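Local coordinates for protein methyltransferase WBDD (Escherichia coli, PDB 4AZS) that joins a kinase and a methyltransferase in one chain and regulates the chain length of the O9a O antigen, at residues Q56-S61 and A85-T90; K343-L348 and Q401-F406. One frame throughout, in Å; residues are numbered along the deposited sequence.

Contact 1. Residues Q56-S61 and A85-T90; sequences QYDNLS and ASKGAT
K87 reaches back from the turn after helix 79-86 and sets its NZ 2.9 Å from OD1 of D58, a salt bridge at the partly exposed side of the contact. The ammonium meets the carboxylate oxygen on its syn side, 15° out of the carboxylate plane. A bend at chi3 (44°) brings CE of the lysine to 3.9 Å from CD1 of Y57, and a second at chi4 (67°) turns NZ toward the aspartate. Deeper in, the Y57 ring lies against A89, with CE2 3.6 Å from CB, and its OH ends 3.4 Å from the same methyl. That hydroxyl is hydrogen-bonded to the backbone N of L68, and to water 1 at 2.7 Å; the water in turn donates to the carbonyl O of K87. Helix 47-64 here packs beside the turn that leads from helix 79-86 into strand 90-95, part of the seven-stranded sheet of the Rossmann-like (class I) SAM-dependent methyltransferase fold. A Schellman motif ends helix 79-86: G88 N returns to A85 O, A89 N returns to L84 O, and G88 takes a positive phi as the C-prime residue. Behind this first shell, V70 of the neighbouring strand 69-73 touches both Y57 and A89.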
loop_
_atom_site.group_PDB
_atom_site.type_symbol
_atom_site.label_atom_id
_atom_site.label_comp_id
_atom_site.label_asym_id
_atom_site.label_seq_id
_atom_site.Cartn_x
_atom_site.Cartn_y
_atom_site.Cartn_z
ATOM N N GLN A 56 17.488 49.670 18.907
ATOM C CA GLN A 56 18.350 48.589 19.335
ATOM C C GLN A 56 19.717 48.689 18.656
ATOM O O GLN A 56 20.727 48.427 19.293
ATOM C CB GLN A 56 17.718 47.234 19.009
ATOM C CG GLN A 56 16.499 46.860 19.862
ATOM C CD GLN A 56 16.786 46.905 21.352
ATOM O OE1 GLN A 56 17.905 46.648 21.821
ATOM N NE2 GLN A 56 15.808 47.322 22.090
ATOM N N TYR A 57 19.741 49.040 17.363
ATOM C CA TYR A 57 20.998 49.360 16.685
ATOM C C TYR A 57 21.807 50.395 17.503
ATOM O O TYR A 57 22.965 50.162 17.803
ATOM C CB TYR A 57 20.772 49.864 15.268
ATOM C CG TYR A 57 22.070 50.224 14.560
ATOM C CD1 TYR A 57 22.662 51.489 14.721
ATOM C CD2 TYR A 57 22.735 49.286 13.796
ATOM C CE1 TYR A 57 23.872 51.803 14.098
ATOM C CE2 TYR A 57 23.923 49.580 13.189
ATOM C CZ TYR A 57 24.493 50.832 13.335
ATOM O OH TYR A 57 25.676 51.057 12.710
ATOM N N ASP A 58 21.181 51.503 17.889
ATOM C CA ASP A 58 21.880 52.581 18.616
ATOM C C ASP A 58 22.402 52.093 19.950
ATOM O O ASP A 58 23.551 52.374 20.308
ATOM C CB ASP A 58 20.948 53.781 18.862
ATOM C CG ASP A 58 20.601 54.519 17.602
ATOM O OD1 ASP A 58 21.326 54.384 16.618
ATOM O OD2 ASP A 58 19.600 55.264 17.597
ATOM N N ASN A 59 21.574 51.342 20.698
ATOM C CA ASN A 59 22.010 50.799 21.977
ATOM C C ASN A 59 23.253 49.969 21.792
ATOM O O ASN A 59 24.198 50.058 22.555
ATOM C CB ASN A 59 20.928 49.904 22.617
ATOM C CG ASN A 59 19.732 50.691 23.096
ATOM O OD1 ASN A 59 19.789 51.917 23.234
ATOM N ND2 ASN A 59 18.634 49.984 23.370
ATOM N N LEU A 60 23.257 49.102 20.800
ATOM C CA LEU A 60 24.376 48.167 20.705
ATOM C C LEU A 60 25.571 48.916 20.141
ATOM O O LEU A 60 26.704 48.644 20.503
ATOM C CB LEU A 60 24.017 46.963 19.845
ATOM C CG LEU A 60 25.114 45.896 19.711
ATOM C CD1 LEU A 60 25.563 45.309 21.042
ATOM C CD2 LEU A 60 24.543 44.817 18.826
ATOM N N SER A 61 25.327 49.859 19.239
ATOM C CA SER A 61 26.429 50.614 18.677
ATOM C C SER A 61 27.091 51.477 19.786
ATOM O O SER A 61 28.307 51.590 19.846
ATOM C CB SER A 61 25.951 51.524 17.542
ATOM O OG SER A 61 27.043 52.274 17.058
ATOM N N ALA A 85 22.119 51.277 6.813
ATOM C CA ALA A 85 23.320 51.781 6.142
ATOM C C ALA A 85 23.288 53.286 6.107
ATOM O O ALA A 85 24.313 53.914 6.138
ATOM C CB ALA A 85 23.450 51.237 4.729
ATOM N N SER A 86 22.092 53.843 6.043
ATOM C CA SER A 86 21.941 55.278 6.080
ATOM C C SER A 86 22.495 55.915 7.366
ATOM O O SER A 86 22.960 57.050 7.359
ATOM C CB SER A 86 20.461 55.631 5.994
ATOM O OG SER A 86 20.388 56.947 5.667
ATOM N N LYS A 87 22.368 55.202 8.474
ATOM C CA LYS A 87 22.889 55.628 9.780
ATOM C C LYS A 87 24.338 55.213 10.018
ATOM O O LYS A 87 24.803 55.281 11.152
ATOM C CB LYS A 87 22.034 54.994 10.891
ATOM C CG LYS A 87 20.606 55.481 10.901
ATOM C CD LYS A 87 19.707 54.501 11.653
ATOM C CE LYS A 87 20.309 54.010 12.966
ATOM N NZ LYS A 87 20.413 55.132 13.974
ATOM N N GLY A 88 25.028 54.712 8.985
ATOM C CA GLY A 88 26.462 54.397 9.086
ATOM C C GLY A 88 26.807 52.925 9.267
ATOM O O GLY A 88 27.978 52.560 9.394
ATOM N N ALA A 89 25.811 52.059 9.264
ATOM C CA ALA A 89 26.067 50.634 9.393
ATOM C C ALA A 89 26.706 50.087 8.111
ATOM O O ALA A 89 26.463 50.596 7.026
ATOM C CB ALA A 89 24.762 49.885 9.681
ATOM N N THR A 90 27.482 49.021 8.240
ATOM C CA THR A 90 27.912 48.238 7.090
ATOM C C THR A 90 27.010 47.040 7.054
ATOM O O THR A 90 26.885 46.310 8.081
ATOM C CB THR A 90 29.387 47.787 7.260
ATOM O OG1 THR A 90 30.187 48.948 7.350
ATOM C CG2 THR A 90 29.890 46.918 6.054
HETATM O O HOH W 1 26.359 53.633 12.569
#

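Contact 2. Residues K343-L348 and Q401-F406; sequences KILGSL and QSFFVF
Four side chains, L345 and L348 from helix 341-357 and F403 and F406 from helix 397-410, make up the whole of this contact, and all four are buried. The aliphatic-aromatic packing is carried on the leucine side by one methyl each. L348 and F406 come at each other from opposite directions, CD2 of the leucine 3.5 Å from CE2 of F406 and oblique to the ring; the same methyl comes to the edge of the F403 ring, near its plane, 4.1 Å from CE1. CD2 of L345 lies 3.9 Å from CZ of F403 and 4.0 Å from CE2 of F406, obliquely placed to both rings. Each methyl therefore touches both phenylalanines. Both rings are thrown out from their helix toward the leucines, with CG opposite the backbone N (chi1 -168° in F403 and 179° in F406).

Within helix 397-410 the two aromatics also meet: one edge carbon of F406, CD2, lies 3.7 Å above a face of the F403 ring, offset toward the rim.

Polar bonds stay within the helices or run to other parts of the lobe. S347 OG donates to K343 O at 2.8 Å, a carbonyl that also accepts from S347 N, and the same hydroxyl is hydrogen-bonded to A378 N.

The two segments run nearly antiparallel, at 156°, with axes 12.9 Å apart, a wide spacing filled by the leucine side chains and the two rings. In the kinase part this joins two helices of the mainly helical region that follows the five-stranded sheet, as in the C-lobe of protein kinases. W435 and W438 of helix 435-443, with L455 and F459 of helix 452-460, extend the apolar packing. With no hydrogen bond or charge pair between the segments, their cohesion should rest on van der Waals contact and the exclusion of water.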
loop_
_atom_site.group_PDB
_atom_site.type_symbol
_atom_site.label_atom_id
_atom_site.label_comp_id
_atom_site.label_asym_id
_atom_site.label_seq_id
_atom_site.Cartn_x
_atom_site.Cartn_y
_atom_site.Cartn_z
ATOM N N LYS A 343 30.472 27.969 61.439
ATOM C CA LYS A 343 30.740 29.299 60.908
ATOM C C LYS A 343 29.621 29.692 59.992
ATOM O O LYS A 343 29.177 30.833 60.020
ATOM C CB LYS A 343 32.095 29.360 60.192
ATOM C CG LYS A 343 33.249 29.458 61.175
ATOM C CD LYS A 343 34.601 29.597 60.492
ATOM C CE LYS A 343 35.707 29.620 61.536
ATOM N NZ LYS A 343 36.910 30.372 61.094
ATOM N N ILE A 344 29.142 28.731 59.217
ATOM C CA ILE A 344 27.973 28.928 58.389
ATOM C C ILE A 344 26.748 29.313 59.216
ATOM O O ILE A 344 26.060 30.297 58.906
ATOM C CB ILE A 344 27.694 27.670 57.544
ATOM C CG1 ILE A 344 28.758 27.566 56.478
ATOM C CG2 ILE A 344 26.309 27.724 56.912
ATOM C CD1 ILE A 344 28.733 26.274 55.692
ATOM N N LEU A 345 26.462 28.561 60.268
ATOM C CA LEU A 345 25.271 28.843 61.092
ATOM C C LEU A 345 25.427 30.115 61.901
ATOM O O LEU A 345 24.525 30.924 61.994
ATOM C CB LEU A 345 24.957 27.680 62.022
ATOM C CG LEU A 345 24.361 26.483 61.309
ATOM C CD1 LEU A 345 24.464 25.231 62.164
ATOM C CD2 LEU A 345 22.919 26.767 60.902
ATOM N N GLY A 346 26.599 30.314 62.455
ATOM C CA GLY A 346 26.866 31.528 63.194
ATOM C C GLY A 346 26.654 32.766 62.357
ATOM O O GLY A 346 25.888 33.656 62.734
ATOM N N SER A 347 27.316 32.820 61.202
ATOM C CA SER A 347 27.232 33.997 60.331
ATOM C C SER A 347 25.791 34.220 59.846
ATOM O O SER A 347 25.287 35.333 59.868
ATOM C CB SER A 347 28.221 33.905 59.146
ATOM O OG SER A 347 28.034 32.731 58.363
ATOM N N LEU A 348 25.107 33.151 59.477
ATOM C CA LEU A 348 23.735 33.288 58.981
ATOM C C LEU A 348 22.823 33.772 60.104
ATOM O O LEU A 348 22.030 34.699 59.919
ATOM C CB LEU A 348 23.278 31.953 58.425
ATOM C CG LEU A 348 22.090 31.976 57.479
ATOM C CD1 LEU A 348 22.403 32.773 56.209
ATOM C CD2 LEU A 348 21.704 30.544 57.151
ATOM N N GLN A 401 10.999 27.395 63.375
ATOM C CA GLN A 401 10.801 25.946 63.250
ATOM C C GLN A 401 11.497 25.418 62.001
ATOM O O GLN A 401 12.282 24.467 62.078
ATOM C CB GLN A 401 9.300 25.573 63.214
ATOM C CG GLN A 401 9.010 24.072 63.064
ATOM C CD GLN A 401 9.054 23.282 64.377
ATOM O OE1 GLN A 401 9.721 23.672 65.331
ATOM N NE2 GLN A 401 8.331 22.160 64.421
ATOM N N SER A 402 11.218 26.032 60.858
ATOM C CA SER A 402 11.927 25.659 59.625
ATOM C C SER A 402 13.439 25.800 59.790
ATOM O O SER A 402 14.209 24.988 59.279
ATOM C CB SER A 402 11.504 26.533 58.466
ATOM O OG SER A 402 11.852 27.833 58.819
ATOM N N PHE A 403 13.878 26.816 60.519
ATOM C CA PHE A 403 15.295 26.987 60.636
ATOM C C PHE A 403 15.915 25.749 61.300
ATOM O O PHE A 403 17.103 25.455 61.113
ATOM C CB PHE A 403 15.651 28.262 61.390
ATOM C CG PHE A 403 17.104 28.610 61.272
ATOM C CD1 PHE A 403 17.574 29.318 60.167
ATOM C CD2 PHE A 403 18.006 28.158 62.200
ATOM C CE1 PHE A 403 18.909 29.604 60.023
ATOM C CE2 PHE A 403 19.356 28.448 62.060
ATOM C CZ PHE A 403 19.811 29.164 60.961
ATOM N N PHE A 404 15.110 25.007 62.065
ATOM C CA PHE A 404 15.608 23.782 62.676
ATOM C C PHE A 404 15.788 22.699 61.640
ATOM O O PHE A 404 16.696 21.875 61.742
ATOM C CB PHE A 404 14.655 23.281 63.759
ATOM C CG PHE A 404 14.532 24.207 64.918
ATOM C CD1 PHE A 404 15.675 24.699 65.546
ATOM C CD2 PHE A 404 13.286 24.557 65.408
ATOM C CE1 PHE A 404 15.576 25.541 66.634
ATOM C CE2 PHE A 404 13.175 25.397 66.503
ATOM C CZ PHE A 404 14.322 25.900 67.102
ATOM N N VAL A 405 14.901 22.701 60.661
ATOM C CA VAL A 405 14.979 21.754 59.577
ATOM C C VAL A 405 16.231 22.049 58.746
ATOM O O VAL A 405 17.095 21.172 58.585
ATOM C CB VAL A 405 13.703 21.779 58.720
ATOM C CG1 VAL A 405 13.849 20.832 57.545
ATOM C CG2 VAL A 405 12.495 21.384 59.565
ATOM N N PHE A 406 16.328 23.278 58.239
ATOM C CA PHE A 406 17.580 23.789 57.663
ATOM C C PHE A 406 18.771 23.223 58.432
ATOM O O PHE A 406 19.679 22.623 57.839
ATOM C CB PHE A 406 17.626 25.332 57.691
ATOM C CG PHE A 406 18.902 25.927 57.130
ATOM C CD1 PHE A 406 19.180 25.868 55.777
ATOM C CD2 PHE A 406 19.800 26.581 57.944
ATOM C CE1 PHE A 406 20.324 26.427 55.251
ATOM C CE2 PHE A 406 20.954 27.153 57.420
ATOM C CZ PHE A 406 21.218 27.072 56.070
#

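In the fold
Contact 1 and contact 2 lie on opposite sides of the chain's centre, 53 Å between centres and about 37 Å between nearest atoms, and they do not touch. They come in series: 56-61 and 85-90 pair first, within the methyltransferase part around its seven-stranded mixed sheet, and 343-348 and 401-406 pair later, among the helices of the kinase part. No helix or sheet is common to both. Contact 1 joins helix 47-64 to the turn between helix 79-86 and strand 90-95, whereas contact 2 holds two helices together, with the side chain of F406 about 13 Å from a bound AMP. The separation fits a bifunctional enzyme whose two catalytic parts each have their own internal packing.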